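Long-range contacts in AmbC (Sorangium cellulosum, PDB 5O15), which probably catalyses both dehydration and heterocycle-forming cyclisation of a polyketide intermediate in ambruticin biosynthesis, through a bifunctional domain of double hotdog fold: residues S37-T42 / R94-L99; V80-I85 / A241-A246; V116-D121 / T129-G134; Q269-I274 / T289-W294. One frame throughout, in Å; residues are numbered along the deposited sequence.

The four contacts run across the double hotdog fold from one half to the other. Along the chain, interaction 1 crosses interaction 2, whose segments also enclose interaction 3, while interaction 4 follows them all. Interactions 1 and 3 lie 11 Å apart between centres and meet through neighbouring strands 96-103 and 112-120. Interaction 3 reaches interaction 2 through strands 129-137 and 79-85, and interaction 2 reaches interaction 4 through strands 236-247 and 283-295. Interaction 2 therefore joins the two family regions, whereas interactions 1 and 4, with centres 28 Å apart, sit on opposite sides of the chain's centre.

Interaction 1: residues S37-T42 / R94-L99; sequences SGRLST and RGAVTL
Ala96 lays its methyl group over one face of the Arg39 guanidinium, CB standing 3.4 Å from NH2 and displaced toward the rim of the flat group. The arginine reaches it because CG is anti to the backbone N (chi1 -172°) and the chain then runs extended to NE, alongside the partner strand. Arg39 also has weak, long ion pairs with Asp121 and Glu44. On the opposite face of the strands, Leu40 CB touches Val97 CG2 at 3.9 Å, and Leu99 CD1 comes up to the same CB, making a small apolar patch.

These side chains are positioned by an antiparallel ladder. Gly38 with Leu99 and Leu40 with Val97 are hydrogen-bonded pairs; Arg39 with Thr98, between them, and Ser41 with Ala96, beyond Leu40-Val97, are non-hydrogen-bonded pairs. Leu40 N reaches Val97 O at 2.8 Å in a nearly straight bond. Beyond the strand, Thr42 N continues the pattern to Gly95 O at 2.9 Å, and Thr42 OG1 is hydrogen-bonded to Pro92 O and also lies near Gly95 O. At the other end a water links Ser37 OG to Leu99 O.

Strand 34-41 thus lies between strands 24-27 and 96-103, while the far edge of 96-103 is bonded to strand 112-120. Leu40 packs on Trp21 and Leu59 from loops, and Leu99 meets Ser118 of strand 112-120.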
loop_
_atom_site.group_PDB
_atom_site.type_symbol
_atom_site.label_atom_id
_atom_site.label_comp_id
_atom_site.label_asym_id
_atom_site.label_seq_id
_atom_site.Cartn_x
_atom_site.Cartn_y
_atom_site.Cartn_z
ATOM N N SER A 37 -0.324 11.866 15.570
ATOM C CA SER A 37 -1.674 11.486 15.931
ATOM C C SER A 37 -2.644 11.951 14.857
ATOM O O SER A 37 -2.420 12.973 14.209
ATOM C CB SER A 37 -2.079 12.140 17.261
ATOM O OG SER A 37 -1.230 11.738 18.306
ATOM N N GLY A 38 -3.738 11.225 14.714
ATOM C CA GLY A 38 -4.765 11.685 13.812
ATOM C C GLY A 38 -6.002 10.833 13.901
ATOM O O GLY A 38 -6.221 10.104 14.872
ATOM N N ARG A 39 -6.836 10.965 12.875
ATOM C CA ARG A 39 -8.151 10.349 12.875
ATOM C C ARG A 39 -8.477 9.945 11.450
ATOM O O ARG A 39 -8.238 10.711 10.513
ATOM C CB ARG A 39 -9.216 11.357 13.313
ATOM C CG ARG A 39 -10.598 10.791 13.545
ATOM C CD ARG A 39 -11.406 11.779 14.381
ATOM N NE ARG A 39 -12.811 11.402 14.508
ATOM C CZ ARG A 39 -13.751 11.679 13.609
ATOM N NH1 ARG A 39 -13.444 12.336 12.496
ATOM N NH2 ARG A 39 -15.005 11.294 13.817
ATOM N N LEU A 40 -9.034 8.755 11.296
ATOM C CA LEU A 40 -9.471 8.249 10.000
ATOM C C LEU A 40 -10.972 8.017 10.089
ATOM O O LEU A 40 -11.422 7.067 10.740
ATOM C CB LEU A 40 -8.720 6.964 9.697
ATOM C CG LEU A 40 -8.593 6.604 8.234
ATOM C CD1 LEU A 40 -7.635 5.438 8.080
ATOM C CD2 LEU A 40 -9.949 6.292 7.660
ATOM N N SER A 41 -11.746 8.898 9.460
ATOM C CA SER A 41 -13.200 8.772 9.409
ATOM C C SER A 41 -13.641 8.068 8.132
ATOM O O SER A 41 -13.231 8.462 7.038
ATOM C CB SER A 41 -13.840 10.154 9.411
ATOM O OG SER A 41 -15.204 10.078 9.053
ATOM N N THR A 42 -14.483 7.043 8.274
ATOM C CA THR A 42 -15.037 6.359 7.115
ATOM C C THR A 42 -16.243 7.091 6.540
ATOM O O THR A 42 -16.793 6.651 5.521
ATOM C CB THR A 42 -15.406 4.902 7.445
ATOM O OG1 THR A 42 -16.485 4.867 8.398
ATOM C CG2 THR A 42 -14.192 4.091 7.968
ATOM N N ARG A 94 -19.673 3.410 9.647
ATOM C CA ARG A 94 -19.952 4.838 9.700
ATOM C C ARG A 94 -19.380 5.393 10.998
ATOM O O ARG A 94 -20.115 5.691 11.943
ATOM C CB ARG A 94 -21.463 5.095 9.595
ATOM C CG ARG A 94 -21.849 6.574 9.662
ATOM C CD ARG A 94 -23.306 6.816 9.294
ATOM N NE ARG A 94 -23.589 6.407 7.920
ATOM C CZ ARG A 94 -23.406 7.173 6.846
ATOM N NH1 ARG A 94 -22.931 8.409 6.964
ATOM N NH2 ARG A 94 -23.696 6.693 5.643
ATOM N N GLY A 95 -18.067 5.512 11.057
ATOM C CA GLY A 95 -17.424 5.963 12.271
ATOM C C GLY A 95 -15.999 6.339 11.983
ATOM O O GLY A 95 -15.632 6.637 10.852
ATOM N N ALA A 96 -15.189 6.338 13.034
ATOM C CA ALA A 96 -13.804 6.770 12.895
ATOM C C ALA A 96 -12.917 6.001 13.852
ATOM O O ALA A 96 -13.373 5.480 14.875
ATOM C CB ALA A 96 -13.673 8.272 13.143
ATOM N N VAL A 97 -11.648 5.912 13.483
ATOM C CA VAL A 97 -10.623 5.391 14.367
ATOM C C VAL A 97 -9.594 6.486 14.589
ATOM O O VAL A 97 -9.322 7.319 13.720
ATOM C CB VAL A 97 -9.946 4.101 13.854
ATOM C CG1 VAL A 97 -10.956 2.984 13.693
ATOM C CG2 VAL A 97 -9.250 4.370 12.559
ATOM N N THR A 98 -9.023 6.478 15.770
ATOM C CA THR A 98 -7.898 7.329 16.076
ATOM C C THR A 98 -6.634 6.572 15.695
ATOM O O THR A 98 -6.544 5.354 15.884
ATOM C CB THR A 98 -7.887 7.667 17.578
ATOM O OG1 THR A 98 -9.115 8.304 17.926
ATOM C CG2 THR A 98 -6.802 8.638 17.908
ATOM N N LEU A 99 -5.661 7.300 15.172
ATOM C CA LEU A 99 -4.398 6.738 14.731
ATOM C C LEU A 99 -3.254 7.286 15.567
ATOM O O LEU A 99 -3.295 8.427 16.054
ATOM C CB LEU A 99 -4.124 7.149 13.285
ATOM C CG LEU A 99 -5.154 6.716 12.245
ATOM C CD1 LEU A 99 -4.763 7.256 10.872
ATOM C CD2 LEU A 99 -5.204 5.225 12.213
HETATM O O HOH W 1 -2.583 9.380 18.793
#

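Interaction 2: residues V80-I85 / A241-A246; sequences VSELTI and AWSDVA
Val80-Ile85 and Ala241-Ala246 pair as antiparallel strands, their axes 157° apart in direction, with a G1 beta bulge where Asp244 and Val245 both face Val80. Val80 and Val245 exchange two backbone bonds, and Asp244 N bonds instead to Ser81 O at 2.9 Å. The bulge absorbs an extra residue, after which Leu83 and Trp242 resume as a regular hydrogen-bonded pair.

Among the side chains, one link is polar. In the conformers described here (both residues have a second one), Ser243 OG donates to Glu82 OE1 at 2.6 Å, meeting the oxygen on its syn side, 16° out of the carboxylate plane. Glu82 gets there by bending at chi2 (-62°), which brings OE1 beside Ser243 of the partner strand. Nearby, Ser81 OG and Asp244 OD1 share a water that donates to the aspartate at 2.6 Å, and Ser81 OG is also bonded to Arg111. In this conformer Glu82 OE2 and Asp244 OD1, of like charge, are 5.0 Å apart, and the serine and the water may ease their proximity.

On the other face, Leu83 and Trp242 lie side by side and point the same way, Leu83 CD2 touching Trp242 CD1 at 4.1 Å. Ile85 CD1 comes to the indole edge, near the ring plane, 4.3 Å from Trp242 NE1.

Two helices cover this apolar face: Val80 and Leu83 rest on helix 61-75, while Trp242 reaches both it and helix 211-225 and meets Phe290 edge-to-face. Strands 129-137 and 283-295 flank the pair, consistent with a seam between the two hotdog halves, since the segments belong to different family regions.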
loop_
_atom_site.group_PDB
_atom_site.type_symbol
_atom_site.label_atom_id
_atom_site.label_comp_id
_atom_site.label_asym_id
_atom_site.label_seq_id
_atom_site.Cartn_x
_atom_site.Cartn_y
_atom_site.Cartn_z
ATOM N N VAL A 80 11.066 4.244 3.899
ATOM C CA VAL A 80 10.646 3.161 4.762
ATOM C C VAL A 80 11.521 1.971 4.416
ATOM O O VAL A 80 11.341 1.319 3.384
ATOM C CB VAL A 80 9.164 2.858 4.584
ATOM C CG1 VAL A 80 8.734 1.722 5.484
ATOM C CG2 VAL A 80 8.359 4.112 4.827
ATOM N N SER A 81 12.511 1.707 5.264
ATOM C CA SER A 81 13.413 0.606 5.006
ATOM C C SER A 81 12.711 -0.744 5.152
ATOM O O SER A 81 12.917 -1.643 4.329
ATOM C CB SER A 81 14.574 0.717 5.984
ATOM O OG SER A 81 15.372 -0.453 5.974
ATOM N N GLU A 82 11.892 -0.912 6.178
ATOM C CA GLU A 82 11.152 -2.152 6.369
ATOM C C GLU A 82 9.819 -1.826 7.015
ATOM O O GLU A 82 9.744 -0.910 7.846
ATOM C CB GLU A 82 11.901 -3.141 7.278
ATOM C CG GLU A 82 13.315 -3.518 6.834
ATOM C CD GLU A 82 13.356 -4.223 5.477
ATOM O OE1 GLU A 82 12.315 -4.798 5.046
ATOM O OE2 GLU A 82 14.442 -4.201 4.831
ATOM N N LEU A 83 8.787 -2.566 6.626
ATOM C CA LEU A 83 7.477 -2.485 7.236
ATOM C C LEU A 83 6.908 -3.896 7.287
ATOM O O LEU A 83 6.878 -4.601 6.277
ATOM C CB LEU A 83 6.565 -1.527 6.452
ATOM C CG LEU A 83 5.186 -1.270 7.092
ATOM C CD1 LEU A 83 4.623 0.106 6.744
ATOM C CD2 LEU A 83 4.149 -2.326 6.793
ATOM N N THR A 84 6.467 -4.299 8.461
ATOM C CA THR A 84 5.771 -5.551 8.674
ATOM C C THR A 84 4.359 -5.217 9.108
ATOM O O THR A 84 4.154 -4.297 9.901
ATOM C CB THR A 84 6.448 -6.391 9.758
ATOM O OG1 THR A 84 7.811 -6.625 9.391
ATOM C CG2 THR A 84 5.748 -7.742 9.905
ATOM N N ILE A 85 3.391 -5.923 8.531
ATOM C CA ILE A 85 2.001 -5.788 8.925
ATOM C C ILE A 85 1.720 -6.871 9.959
ATOM O O ILE A 85 1.921 -8.055 9.702
ATOM C CB ILE A 85 1.060 -5.893 7.723
ATOM C CG1 ILE A 85 1.422 -4.786 6.716
ATOM C CG2 ILE A 85 -0.373 -5.792 8.207
ATOM C CD1 ILE A 85 0.618 -4.804 5.444
ATOM N N ALA A 241 4.647 -7.734 4.262
ATOM C CA ALA A 241 5.907 -7.042 4.461
ATOM C C ALA A 241 6.271 -6.233 3.235
ATOM O O ALA A 241 5.976 -6.632 2.105
ATOM C CB ALA A 241 7.041 -7.999 4.802
ATOM N N TRP A 242 6.908 -5.100 3.472
ATOM C CA TRP A 242 7.422 -4.208 2.459
ATOM C C TRP A 242 8.848 -3.842 2.831
ATOM O O TRP A 242 9.198 -3.748 4.023
ATOM C CB TRP A 242 6.614 -2.917 2.391
ATOM C CG TRP A 242 5.187 -3.081 2.032
ATOM C CD1 TRP A 242 4.179 -3.531 2.827
ATOM C CD2 TRP A 242 4.598 -2.796 0.761
ATOM N NE1 TRP A 242 2.997 -3.524 2.137
ATOM C CE2 TRP A 242 3.222 -3.068 0.869
ATOM C CE3 TRP A 242 5.105 -2.291 -0.431
ATOM C CZ2 TRP A 242 2.346 -2.900 -0.188
ATOM C CZ3 TRP A 242 4.235 -2.112 -1.494
ATOM C CH2 TRP A 242 2.862 -2.431 -1.370
ATOM N N SER A 243 9.677 -3.606 1.816
ATOM C CA SER A 243 11.056 -3.170 2.017
ATOM C C SER A 243 11.373 -2.019 1.077
ATOM O O SER A 243 10.892 -1.996 -0.066
ATOM C CB SER A 243 12.063 -4.299 1.756
ATOM O OG SER A 243 11.821 -5.418 2.584
ATOM N N ASP A 244 12.188 -1.083 1.544
ATOM C CA ASP A 244 12.768 -0.049 0.718
ATOM C C ASP A 244 11.728 0.704 -0.103
ATOM O O ASP A 244 11.759 0.718 -1.348
ATOM C CB ASP A 244 13.857 -0.616 -0.177
ATOM C CG ASP A 244 15.049 -1.054 0.609
ATOM O OD1 ASP A 244 15.380 -0.437 1.645
ATOM O OD2 ASP A 244 15.633 -2.055 0.191
ATOM N N VAL A 245 10.800 1.345 0.580
ATOM C CA VAL A 245 9.736 2.116 -0.071
ATOM C C VAL A 245 10.087 3.589 0.043
ATOM O O VAL A 245 10.224 4.119 1.170
ATOM C CB VAL A 245 8.376 1.863 0.579
ATOM C CG1 VAL A 245 7.304 2.537 -0.246
ATOM C CG2 VAL A 245 8.091 0.390 0.711
ATOM N N ALA A 246 10.265 4.265 -1.078
ATOM C CA ALA A 246 10.659 5.666 -1.039
ATOM C C ALA A 246 9.834 6.419 -2.077
ATOM O O ALA A 246 9.613 5.929 -3.214
ATOM C CB ALA A 246 12.132 5.832 -1.368
HETATM O O HOH W 2 16.816 -0.919 3.775
#

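Interaction 3: residues V116-D121 / T129-G134; sequences VHSRPD and TAHARG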
loop_
_atom_site.group_PDB
_atom_site.type_symbol
_atom_site.label_atom_id
_atom_site.label_comp_id
_atom_site.label_asym_id
_atom_site.label_seq_id
_atom_site.Cartn_x
_atom_site.Cartn_y
_atom_site.Cartn_z
ATOM N N VAL A 116 2.690 1.691 13.868
ATOM C CA VAL A 116 1.410 2.312 13.539
ATOM C C VAL A 116 0.335 1.602 14.340
ATOM O O VAL A 116 0.252 0.372 14.300
ATOM C CB VAL A 116 1.108 2.177 12.038
ATOM C CG1 VAL A 116 -0.215 2.831 11.710
ATOM C CG2 VAL A 116 2.253 2.752 11.233
ATOM N N HIS A 117 -0.528 2.379 15.009
ATOM C CA HIS A 117 -1.547 1.858 15.912
ATOM C C HIS A 117 -2.867 2.553 15.658
ATOM O O HIS A 117 -2.897 3.673 15.150
ATOM C CB HIS A 117 -1.170 2.214 17.336
ATOM C CG HIS A 117 0.288 2.180 17.575
ATOM N ND1 HIS A 117 0.851 1.076 18.126
ATOM C CD2 HIS A 117 1.301 3.047 17.316
ATOM C CE1 HIS A 117 2.141 1.275 18.311
ATOM N NE2 HIS A 117 2.447 2.464 17.807
ATOM N N SER A 118 -3.952 1.914 16.091
ATOM C CA SER A 118 -5.242 2.577 16.063
ATOM C C SER A 118 -6.057 2.175 17.271
ATOM O O SER A 118 -5.771 1.184 17.935
ATOM C CB SER A 118 -6.013 2.274 14.779
ATOM O OG SER A 118 -6.683 1.054 14.883
ATOM N N ARG A 119 -7.088 2.964 17.530
ATOM C CA ARG A 119 -8.080 2.612 18.529
ATOM C C ARG A 119 -9.419 3.188 18.100
ATOM O O ARG A 119 -9.452 4.218 17.419
ATOM C CB ARG A 119 -7.691 3.115 19.927
ATOM C CG ARG A 119 -7.752 4.606 20.124
ATOM C CD ARG A 119 -7.420 5.024 21.578
ATOM N NE ARG A 119 -7.710 6.445 21.738
ATOM C CZ ARG A 119 -7.165 7.250 22.641
ATOM N NH1 ARG A 119 -6.273 6.804 23.526
ATOM N NH2 ARG A 119 -7.527 8.527 22.657
ATOM N N PRO A 120 -10.537 2.559 18.478
ATOM C CA PRO A 120 -11.843 3.112 18.101
ATOM C C PRO A 120 -12.004 4.537 18.613
ATOM O O PRO A 120 -11.599 4.867 19.729
ATOM C CB PRO A 120 -12.847 2.159 18.764
ATOM C CG PRO A 120 -12.105 0.893 18.987
ATOM C CD PRO A 120 -10.661 1.282 19.202
ATOM N N ASP A 121 -12.599 5.383 17.778
ATOM C CA ASP A 121 -12.701 6.802 18.083
ATOM C C ASP A 121 -13.764 7.016 19.151
ATOM O O ASP A 121 -14.854 6.441 19.078
ATOM C CB ASP A 121 -13.060 7.559 16.804
ATOM C CG ASP A 121 -13.149 9.055 17.003
ATOM O OD1 ASP A 121 -12.131 9.677 17.371
ATOM O OD2 ASP A 121 -14.241 9.609 16.760
ATOM N N THR A 129 -4.261 -0.768 19.311
ATOM C CA THR A 129 -3.940 -1.972 18.548
ATOM C C THR A 129 -2.787 -1.648 17.603
ATOM O O THR A 129 -2.876 -0.688 16.848
ATOM C CB THR A 129 -5.147 -2.449 17.724
ATOM O OG1 THR A 129 -6.227 -2.834 18.595
ATOM C CG2 THR A 129 -4.778 -3.650 16.862
ATOM N N ALA A 130 -1.725 -2.460 17.631
ATOM C CA ALA A 130 -0.609 -2.292 16.707
ATOM C C ALA A 130 -0.955 -2.946 15.375
ATOM O O ALA A 130 -1.373 -4.104 15.329
ATOM C CB ALA A 130 0.635 -2.964 17.260
ATOM N N HIS A 131 -0.810 -2.202 14.291
ATOM C CA HIS A 131 -1.050 -2.754 12.975
ATOM C C HIS A 131 0.214 -3.025 12.192
ATOM O O HIS A 131 0.233 -3.983 11.412
ATOM C CB HIS A 131 -1.957 -1.814 12.178
ATOM C CG HIS A 131 -3.281 -1.602 12.819
ATOM N ND1 HIS A 131 -4.214 -2.605 12.921
ATOM C CD2 HIS A 131 -3.805 -0.533 13.465
ATOM C CE1 HIS A 131 -5.267 -2.160 13.591
ATOM N NE2 HIS A 131 -5.049 -0.899 13.921
ATOM N N ALA A 132 1.267 -2.225 12.383
ATOM C CA ALA A 132 2.441 -2.298 11.534
ATOM C C ALA A 132 3.616 -1.787 12.347
ATOM O O ALA A 132 3.462 -0.946 13.228
ATOM C CB ALA A 132 2.311 -1.466 10.250
ATOM N N ARG A 133 4.789 -2.318 12.046
ATOM C CA ARG A 133 6.030 -1.889 12.645
ATOM C C ARG A 133 7.107 -1.912 11.602
ATOM O O ARG A 133 6.996 -2.602 10.603
ATOM C CB ARG A 133 6.468 -2.866 13.753
ATOM C CG ARG A 133 5.549 -2.950 14.917
ATOM C CD ARG A 133 6.076 -3.879 16.019
ATOM N NE ARG A 133 5.125 -3.853 17.135
ATOM C CZ ARG A 133 5.089 -2.885 18.048
ATOM N NH1 ARG A 133 5.983 -1.902 18.010
ATOM N NH2 ARG A 133 4.183 -2.923 19.014
ATOM N N GLY A 134 8.176 -1.188 11.841
ATOM C CA GLY A 134 9.260 -1.261 10.900
ATOM C C GLY A 134 10.372 -0.317 11.245
ATOM O O GLY A 134 10.555 0.078 12.404
HETATM O O HOH W 3 -7.742 -0.964 19.390
#
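Ser118 OG and His131 NE2 meet at 2.7 Å, the hydroxyl lying at the ring edge near its plane, in a hydrogen bond that either could donate. Ser118 CB lies in the plane of the imidazole as well. The serine hydroxyl occupies the position between its backbone N and carbonyl carbon (chi1 83°), turned toward the histidine. The ring's other nitrogen, ND1, is bonded to the carbonyl of Ala87, so both imidazole nitrogens are engaged and the ring's rotation is fixed. Phe64 of helix 61-75 meets the ring with nearly parallel planes.

This buried side is closely knit. His131 N donates to Val116 O at 2.8 Å, and Ala132 N adds a weak second bond to the same carbonyl, the sign of a classic beta bulge in which His131 and Ala132 both face Val116. Val116 and Ala132 bring their CB atoms to 4.2 Å, and both pack against Phe64.

The other face is looser. His117 ND1 stays 3.9 Å from Ala130 CA, without a bond between them, while its NE2 is bonded to Thr102 on the adjacent strand. At the hairpin's outer end, Thr129 N bonds to Ser118 O at 2.8 Å, and a water bridges the hydroxyl of exposed Thr129 to Ser118 O, its bond to that carbonyl being long.

The whole is a beta hairpin of strands 112-120 and 129-137 with a classic bulge, part of the hotdog half whose sheet packs on helix 61-75.

Interaction 4: residues Q269-I274 / T289-W294; sequences QLAASI and TFRARW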
loop_
_atom_site.group_PDB
_atom_site.type_symbol
_atom_site.label_atom_id
_atom_site.label_comp_id
_atom_site.label_asym_id
_atom_site.label_seq_id
_atom_site.Cartn_x
_atom_site.Cartn_y
_atom_site.Cartn_z
ATOM N N GLN A 269 3.667 -17.916 -0.996
ATOM C CA GLN A 269 3.987 -16.497 -1.004
ATOM C C GLN A 269 4.183 -15.979 -2.418
ATOM O O GLN A 269 4.508 -16.719 -3.347
ATOM C CB GLN A 269 5.265 -16.204 -0.236
ATOM C CG GLN A 269 5.147 -16.458 1.228
ATOM C CD GLN A 269 6.331 -15.938 1.993
ATOM O OE1 GLN A 269 7.141 -15.159 1.485
ATOM N NE2 GLN A 269 6.432 -16.356 3.229
ATOM N N LEU A 270 3.985 -14.677 -2.539
ATOM C CA LEU A 270 4.208 -13.900 -3.742
ATOM C C LEU A 270 5.101 -12.738 -3.345
ATOM O O LEU A 270 4.925 -12.159 -2.270
ATOM C CB LEU A 270 2.853 -13.375 -4.248
ATOM C CG LEU A 270 2.694 -12.666 -5.576
ATOM C CD1 LEU A 270 3.193 -13.529 -6.713
ATOM C CD2 LEU A 270 1.219 -12.338 -5.733
ATOM N N ALA A 271 6.060 -12.394 -4.200
ATOM C CA ALA A 271 6.989 -11.312 -3.900
ATOM C C ALA A 271 7.313 -10.578 -5.189
ATOM O O ALA A 271 7.420 -11.192 -6.250
ATOM C CB ALA A 271 8.283 -11.822 -3.242
ATOM N N ALA A 272 7.462 -9.261 -5.099
ATOM C CA ALA A 272 7.723 -8.441 -6.268
ATOM C C ALA A 272 8.315 -7.108 -5.826
ATOM O O ALA A 272 8.155 -6.686 -4.688
ATOM C CB ALA A 272 6.438 -8.208 -7.055
ATOM N N SER A 273 8.966 -6.424 -6.767
ATOM C CA SER A 273 9.316 -5.015 -6.647
ATOM C C SER A 273 8.297 -4.192 -7.421
ATOM O O SER A 273 7.649 -4.688 -8.358
ATOM C CB SER A 273 10.725 -4.735 -7.205
ATOM O OG SER A 273 10.769 -4.987 -8.610
ATOM N N ILE A 274 8.157 -2.932 -7.042
ATOM C CA ILE A 274 7.213 -2.023 -7.687
ATOM C C ILE A 274 7.925 -0.733 -8.000
ATOM O O ILE A 274 8.526 -0.127 -7.097
ATOM C CB ILE A 274 5.987 -1.728 -6.806
ATOM C CG1 ILE A 274 5.248 -3.008 -6.453
ATOM C CG2 ILE A 274 5.063 -0.705 -7.471
ATOM C CD1 ILE A 274 4.173 -2.837 -5.396
ATOM N N THR A 289 10.798 -4.287 -2.306
ATOM C CA THR A 289 10.129 -5.561 -2.125
ATOM C C THR A 289 8.748 -5.341 -1.526
ATOM O O THR A 289 8.540 -4.486 -0.646
ATOM C CB THR A 289 10.914 -6.514 -1.197
ATOM O OG1 THR A 289 12.313 -6.493 -1.528
ATOM C CG2 THR A 289 10.399 -7.939 -1.347
ATOM N N PHE A 290 7.836 -6.147 -2.008
ATOM C CA PHE A 290 6.529 -6.378 -1.427
ATOM C C PHE A 290 6.404 -7.886 -1.265
ATOM O O PHE A 290 6.772 -8.616 -2.186
ATOM C CB PHE A 290 5.479 -5.899 -2.545
ATOM C CG PHE A 290 4.098 -6.419 -2.341
ATOM C CD1 PHE A 290 3.267 -5.852 -1.408
ATOM C CD2 PHE A 290 3.593 -7.454 -3.133
ATOM C CE1 PHE A 290 2.002 -6.328 -1.216
ATOM C CE2 PHE A 290 2.322 -7.939 -2.927
ATOM C CZ PHE A 290 1.527 -7.370 -1.969
ATOM N N ARG A 291 5.895 -8.366 -0.125
ATOM C CA ARG A 291 5.700 -9.796 0.082
ATOM C C ARG A 291 4.289 -10.049 0.556
ATOM O O ARG A 291 3.814 -9.357 1.463
ATOM C CB ARG A 291 6.660 -10.340 1.123
ATOM C CG ARG A 291 8.079 -10.132 0.769
ATOM C CD ARG A 291 8.945 -11.083 1.549
ATOM N NE ARG A 291 10.345 -10.722 1.428
ATOM C CZ ARG A 291 11.132 -11.078 0.417
ATOM N NH1 ARG A 291 10.663 -11.820 -0.580
ATOM N NH2 ARG A 291 12.399 -10.688 0.407
ATOM N N ALA A 292 3.645 -11.056 -0.033
ATOM C CA ALA A 292 2.295 -11.431 0.331
ATOM C C ALA A 292 2.224 -12.928 0.561
ATOM O O ALA A 292 3.020 -13.692 0.015
ATOM C CB ALA A 292 1.314 -11.066 -0.788
ATOM N N ARG A 293 1.258 -13.330 1.376
ATOM C CA ARG A 293 0.997 -14.726 1.678
ATOM C C ARG A 293 -0.474 -15.024 1.448
ATOM O O ARG A 293 -1.330 -14.239 1.850
ATOM C CB ARG A 293 1.328 -14.996 3.154
ATOM C CG ARG A 293 1.102 -16.397 3.617
ATOM C CD ARG A 293 1.491 -16.575 5.083
ATOM N NE ARG A 293 2.919 -16.376 5.321
ATOM C CZ ARG A 293 3.460 -15.342 5.965
ATOM N NH1 ARG A 293 2.703 -14.366 6.455
ATOM N NH2 ARG A 293 4.775 -15.292 6.135
ATOM N N TRP A 294 -0.754 -16.169 0.831
ATOM C CA TRP A 294 -2.133 -16.581 0.603
ATOM C C TRP A 294 -2.888 -16.733 1.914
ATOM O O TRP A 294 -2.371 -17.314 2.874
ATOM C CB TRP A 294 -2.158 -17.895 -0.173
ATOM C CG TRP A 294 -1.835 -17.726 -1.627
ATOM C CD1 TRP A 294 -0.595 -17.659 -2.202
ATOM C CD2 TRP A 294 -2.773 -17.579 -2.684
ATOM N NE1 TRP A 294 -0.713 -17.503 -3.566
ATOM C CE2 TRP A 294 -2.045 -17.448 -3.878
ATOM C CE3 TRP A 294 -4.166 -17.560 -2.739
ATOM C CZ2 TRP A 294 -2.656 -17.305 -5.103
ATOM C CZ3 TRP A 294 -4.779 -17.415 -3.970
ATOM C CH2 TRP A 294 -4.022 -17.282 -5.132
HETATM O O HOH W 4 4.066 -18.686 4.083
#
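Gln269 and Arg293 run side by side and point the same way, yet their flat ends are almost perpendicular, the amide and guanidinium planes 86° apart. Gln269 NE2 comes within 3.5 Å of Arg293 NH2 obliquely, two donor nitrogens side by side, with a shared water as acceptor. That water lies in plane at the guanidinium edge, accepting from Arg293 NE at 2.9 Å and, weakly, from Gln269 NE2. The bend of Arg293 at chi3 (-65°) turns its head beside the glutamine, and the group also makes a cation-pi contact with Phe240.

The second guanidinium is that of Arg291. Thr289 CG2 stands 3.7 Å above one of its faces, over the centre, while Ala271 CB approaches NH1 obliquely at 3.6 Å. Gln269 N lies loosely at the indole edge of Trp294, near the ring plane, and the indole makes a cation-pi contact with Arg233.

Behind these groups the backbones form a regular antiparallel ladder. Leu270 with Ala292 and Ala272 with Phe290 are the hydrogen-bonded pairs; Ala292 N reaches Leu270 O at 2.8 Å, as does Phe290 N with Ala272 O. On the face opposite Gln269 and the arginines, Ile274 CD1 approaches Phe290 CB at 4.4 Å.

The hairpin of strands 269-277 and 283-295 is therefore two-sided. Leu270, Ala272, Phe290 and Ala292 share the apolar face, where Leu270, Phe290 and nearby Ile274 pack on helix 211-225. On the polar face, Phe240 and the water probably help to stabilise the charge of Arg293, and a weak, long ion pair with Glu262 that of Arg291.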